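Nitrophorin Cim l NP (Cimex lectularius, PDB 2IMQ) carries nitric oxide on a cysteine-ligated heme b and delivers it to the victim during feeding, causing vasodilation. Local coordinates at residues A[120-123]-A[128-131]; A[154-157]-A[162-165]. All blocks are in the same frame, centred on the assembly; numbering follows the deposited sequence.

Contact 1 of 2, residues A[120-123]-A[128-131]; sequences TSFT and RFSF
Arg128 lies against the strand of Thr123 and reaches over it with its long side chain. CG stands anti to the backbone N (chi1 -167°) and the chain bends at chi2, which lays the guanidinium over the backbone at Ser121 and Phe122. NH1 donates to Thr123 OG1 at 2.9 Å, with the hydroxyl oxygen close to the guanidinium plane. One face of the group covers Phe122 N and Ser121 CB. NH2 also bonds to Lys101 O, just before strand 103-108. Phe129 comes next, on the other side of the sheet. Its N donates to Phe122 O at 2.8 Å, and its O accepts from Phe122 N at 3.0 Å. Phe129 CB sits over one face of the Phe122 ring, 3.9 Å from the centroid. The ring planes differ by only 3°, but the centroids are 5.2 Å apart and the overlap is slight. The two segments belong to the antiparallel beta hairpin of strands 116-124 and 127-135, in one sheet of the DNase I-like beta sandwich. Ser130 faces the same way as Arg128, in a non-hydrogen-bonded pair with Ser121. The two OG atoms are 2.7 Å apart, and Ser130 OG also bonds with Ser163 OG. Phe131 closes the segment in a hydrogen-bonded pair with Thr120: Phe131 N to Thr120 O is 2.8 Å. Its CE1 meets Phe122 CE2 at 3.8 Å, on the side packed against strands 6-17 and 39-46.

Contact 2 of 2, residues A[154-157]-A[162-165]; sequences LDYS and PSDF
The loop between strands 127-135 and 165-169 of the beta sandwich folds back on itself here, bringing Pro162 and Ser163 to Tyr156 and Ser157. Segment 154-157 also holds an Asx turn, at Asp155. The contact across the loop is small and centres on the carbonyl of Tyr156. Ser163 N donates to Tyr156 O over a long 3.3 Å. The N-H points fairly well at the oxygen, at 156°, but the donor is tilted 30° from the carbonyl plane. The CA of Pro162 lies at the same oxygen, also 3.3 Å from Tyr156 O, in a CA-H...O contact. Pro162 CB extends the contact to the next carbonyl and comes within 3.6 Å of Ser157 O. The proline therefore borders two successive carbonyl oxygens of the first arm.

Ser163 also meets the side chain of Tyr156. Its OG lies at the edge of the tyrosine ring, near the ring plane, and is 3.8 Å from Tyr156 CB. The stronger partner of this hydroxyl is Ser130 OG on strand 127-135. The Tyr156 side chain packs on Val119, Ser121 and Ser130, so the loop rests on the hairpin strands 116-124 and 127-135.

One carboxylate oxygen accepts both bonds within segment 154-157. The other oxygen of Asp155, OD2, is held by Tyr150 OH and Trp213 NE1, while Ser157 OG bonds with Lys248 NZ. Asp155 OD1 accepts from Ser157 N on its anti side, the bond that defines the Asx turn. It accepts from Ser157 OG on its syn side. Both donors approach from the same face of the carboxylate, and Ser157 OG lies 2.6 Å from Asp155 OD1.

Overall arrangement
Contact 1 precedes contact 2 along the chain, and the second opens only after the first has closed. Their centres are about 8 Å apart, on the same side of the chain's centre. Contact 1 joins two neighbouring strands of the five-stranded sheet. Contact 2 lies in the loop that leads from strand 127-135 to strand 165-169, its parallel neighbour in that sheet. Segment 162-165 ends where strand 165-169 starts, and a probable bond from Ser130 N to Phe165 O, 2.9 Å, joins the two strands. The loop itself meets the hairpin through Ser163 and Tyr156, both at Ser130. Both contacts lie away from the heme pocket.

Contact 1 of 2, residues A[120-123]-A[128-131]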
loop_
_atom_site.group_PDB
_atom_site.type_symbol
_atom_site.label_atom_id
_atom_site.label_comp_id
_atom_site.label_asym_id
_atom_site.label_seq_id
_atom_site.Cartn_x
_atom_site.Cartn_y
_atom_site.Cartn_z
ATOM N N THR A 120 4.465 -9.606 -4.756
ATOM C CA THR A 120 5.728 -10.218 -4.287
ATOM C C THR A 120 5.400 -11.087 -3.120
ATOM O O THR A 120 4.759 -10.667 -2.155
ATOM C CB THR A 120 6.715 -9.097 -3.907
ATOM O OG1 THR A 120 7.123 -8.406 -5.083
ATOM C CG2 THR A 120 7.979 -9.635 -3.237
ATOM N N SER A 121 5.892 -12.343 -3.169
ATOM C CA SER A 121 5.595 -13.329 -2.164
ATOM C C SER A 121 6.880 -14.048 -1.722
ATOM O O SER A 121 7.811 -14.175 -2.469
ATOM C CB SER A 121 4.623 -14.401 -2.701
ATOM O OG SER A 121 3.396 -13.818 -3.132
ATOM N N PHE A 122 6.853 -14.542 -0.525
ATOM C CA PHE A 122 8.035 -15.247 0.084
ATOM C C PHE A 122 7.615 -15.974 1.318
ATOM O O PHE A 122 6.576 -15.697 1.936
ATOM C CB PHE A 122 9.147 -14.228 0.416
ATOM C CG PHE A 122 8.780 -13.264 1.520
ATOM C CD1 PHE A 122 9.113 -13.552 2.816
ATOM C CD2 PHE A 122 8.112 -12.045 1.245
ATOM C CE1 PHE A 122 8.779 -12.726 3.834
ATOM C CE2 PHE A 122 7.763 -11.193 2.285
ATOM C CZ PHE A 122 8.089 -11.528 3.570
ATOM N N THR A 123 8.432 -16.963 1.692
ATOM C CA THR A 123 8.089 -17.782 2.811
ATOM C C THR A 123 9.160 -17.693 3.871
ATOM O O THR A 123 10.345 -17.805 3.574
ATOM C CB THR A 123 7.997 -19.244 2.313
ATOM O OG1 THR A 123 6.841 -19.390 1.470
ATOM C CG2 THR A 123 7.801 -20.194 3.462
ATOM N N ARG A 128 3.662 -18.347 4.249
ATOM C CA ARG A 128 3.781 -17.599 3.010
ATOM C C ARG A 128 3.152 -16.228 3.116
ATOM O O ARG A 128 2.013 -16.108 3.484
ATOM C CB ARG A 128 3.195 -18.317 1.801
ATOM C CG ARG A 128 3.594 -17.682 0.487
ATOM C CD ARG A 128 4.125 -18.607 -0.453
ATOM N NE ARG A 128 4.582 -18.068 -1.705
ATOM C CZ ARG A 128 5.833 -17.930 -2.060
ATOM N NH1 ARG A 128 6.817 -18.160 -1.191
ATOM N NH2 ARG A 128 6.119 -17.519 -3.291
ATOM N N PHE A 129 3.972 -15.222 2.846
ATOM C CA PHE A 129 3.557 -13.796 2.779
ATOM C C PHE A 129 3.382 -13.377 1.337
ATOM O O PHE A 129 4.190 -13.738 0.489
ATOM C CB PHE A 129 4.630 -12.880 3.394
ATOM C CG PHE A 129 4.733 -12.954 4.870
ATOM C CD1 PHE A 129 5.369 -14.034 5.491
ATOM C CD2 PHE A 129 4.230 -11.949 5.663
ATOM C CE1 PHE A 129 5.474 -14.110 6.872
ATOM C CE2 PHE A 129 4.333 -12.009 7.030
ATOM C CZ PHE A 129 4.979 -13.111 7.638
ATOM N N SER A 130 2.353 -12.565 1.059
ATOM C CA SER A 130 2.189 -11.938 -0.238
ATOM C C SER A 130 1.849 -10.483 0.009
ATOM O O SER A 130 1.019 -10.188 0.821
ATOM C CB SER A 130 1.058 -12.593 -1.078
ATOM O OG SER A 130 1.362 -13.950 -1.415
ATOM N N PHE A 131 2.521 -9.666 -0.754
ATOM C CA PHE A 131 2.288 -8.212 -0.826
ATOM C C PHE A 131 1.917 -7.787 -2.229
ATOM O O PHE A 131 2.648 -8.067 -3.176
ATOM C CB PHE A 131 3.540 -7.439 -0.391
ATOM C CG PHE A 131 3.865 -7.617 1.058
ATOM C CD1 PHE A 131 4.562 -8.742 1.495
ATOM C CD2 PHE A 131 3.361 -6.753 2.002
ATOM C CE1 PHE A 131 4.817 -8.911 2.834
ATOM C CE2 PHE A 131 3.623 -6.925 3.331
ATOM C CZ PHE A 131 4.333 -8.018 3.756
#

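Contact 2 of 2, residues A[154-157]-A[162-165]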
loop_
_atom_site.group_PDB
_atom_site.type_symbol
_atom_site.label_atom_id
_atom_site.label_comp_id
_atom_site.label_asym_id
_atom_site.label_seq_id
_atom_site.Cartn_x
_atom_site.Cartn_y
_atom_site.Cartn_z
ATOM N N LEU A 154 -4.153 -10.773 -8.981
ATOM C CA LEU A 154 -3.357 -10.083 -7.932
ATOM C C LEU A 154 -3.749 -10.545 -6.537
ATOM O O LEU A 154 -3.114 -10.157 -5.544
ATOM C CB LEU A 154 -3.505 -8.567 -8.063
ATOM C CG LEU A 154 -3.049 -7.958 -9.368
ATOM C CD1 LEU A 154 -3.522 -6.505 -9.468
ATOM C CD2 LEU A 154 -1.559 -8.008 -9.521
ATOM N N ASP A 155 -4.752 -11.425 -6.453
ATOM C CA ASP A 155 -5.392 -11.795 -5.198
ATOM C C ASP A 155 -4.997 -13.234 -4.872
ATOM O O ASP A 155 -5.645 -14.217 -5.327
ATOM C CB ASP A 155 -6.904 -11.701 -5.308
ATOM C CG ASP A 155 -7.591 -11.886 -4.009
ATOM O OD1 ASP A 155 -7.002 -12.501 -3.065
ATOM O OD2 ASP A 155 -8.759 -11.475 -3.852
ATOM N N TYR A 156 -3.963 -13.371 -4.035
ATOM C CA TYR A 156 -3.407 -14.672 -3.681
ATOM C C TYR A 156 -4.186 -15.362 -2.577
ATOM O O TYR A 156 -3.757 -16.411 -2.051
ATOM C CB TYR A 156 -1.911 -14.532 -3.363
ATOM C CG TYR A 156 -1.005 -14.556 -4.561
ATOM C CD1 TYR A 156 -1.331 -13.970 -5.765
ATOM C CD2 TYR A 156 0.233 -15.135 -4.457
ATOM C CE1 TYR A 156 -0.474 -14.044 -6.854
ATOM C CE2 TYR A 156 1.086 -15.203 -5.524
ATOM C CZ TYR A 156 0.727 -14.670 -6.711
ATOM O OH TYR A 156 1.551 -14.702 -7.802
ATOM N N SER A 157 -5.341 -14.821 -2.221
ATOM C CA SER A 157 -6.292 -15.516 -1.363
ATOM C C SER A 157 -7.228 -16.382 -2.222
ATOM O O SER A 157 -7.912 -17.253 -1.674
ATOM C CB SER A 157 -7.123 -14.571 -0.500
ATOM O OG SER A 157 -8.151 -13.941 -1.214
ATOM N N PRO A 162 -3.785 -20.795 -0.971
ATOM C CA PRO A 162 -3.679 -19.364 -0.695
ATOM C C PRO A 162 -2.614 -19.081 0.355
ATOM O O PRO A 162 -2.295 -19.930 1.205
ATOM C CB PRO A 162 -5.066 -18.998 -0.243
ATOM C CG PRO A 162 -5.610 -20.213 0.402
ATOM C CD PRO A 162 -5.042 -21.348 -0.443
ATOM N N SER A 163 -2.048 -17.877 0.311
ATOM C CA SER A 163 -0.969 -17.488 1.214
ATOM C C SER A 163 -1.470 -17.384 2.657
ATOM O O SER A 163 -2.662 -17.201 2.913
ATOM C CB SER A 163 -0.389 -16.121 0.778
ATOM O OG SER A 163 0.122 -16.131 -0.560
ATOM N N ASP A 164 -0.558 -17.471 3.625
ATOM C CA ASP A 164 -0.920 -17.346 5.032
ATOM C C ASP A 164 -1.199 -15.885 5.437
ATOM O O ASP A 164 -2.110 -15.610 6.190
ATOM C CB ASP A 164 0.194 -17.865 5.929
ATOM C CG ASP A 164 0.375 -19.341 5.793
ATOM O OD1 ASP A 164 1.239 -19.764 4.978
ATOM O OD2 ASP A 164 -0.392 -20.126 6.386
ATOM N N PHE A 165 -0.358 -14.970 4.974
ATOM C CA PHE A 165 -0.501 -13.510 5.298
ATOM C C PHE A 165 -0.456 -12.700 4.018
ATOM O O PHE A 165 0.511 -12.802 3.249
ATOM C CB PHE A 165 0.656 -13.083 6.208
ATOM C CG PHE A 165 0.835 -13.968 7.431
ATOM C CD1 PHE A 165 1.917 -14.790 7.544
ATOM C CD2 PHE A 165 -0.069 -13.930 8.460
ATOM C CE1 PHE A 165 2.068 -15.582 8.702
ATOM C CE2 PHE A 165 0.068 -14.681 9.603
ATOM C CZ PHE A 165 1.143 -15.531 9.702
#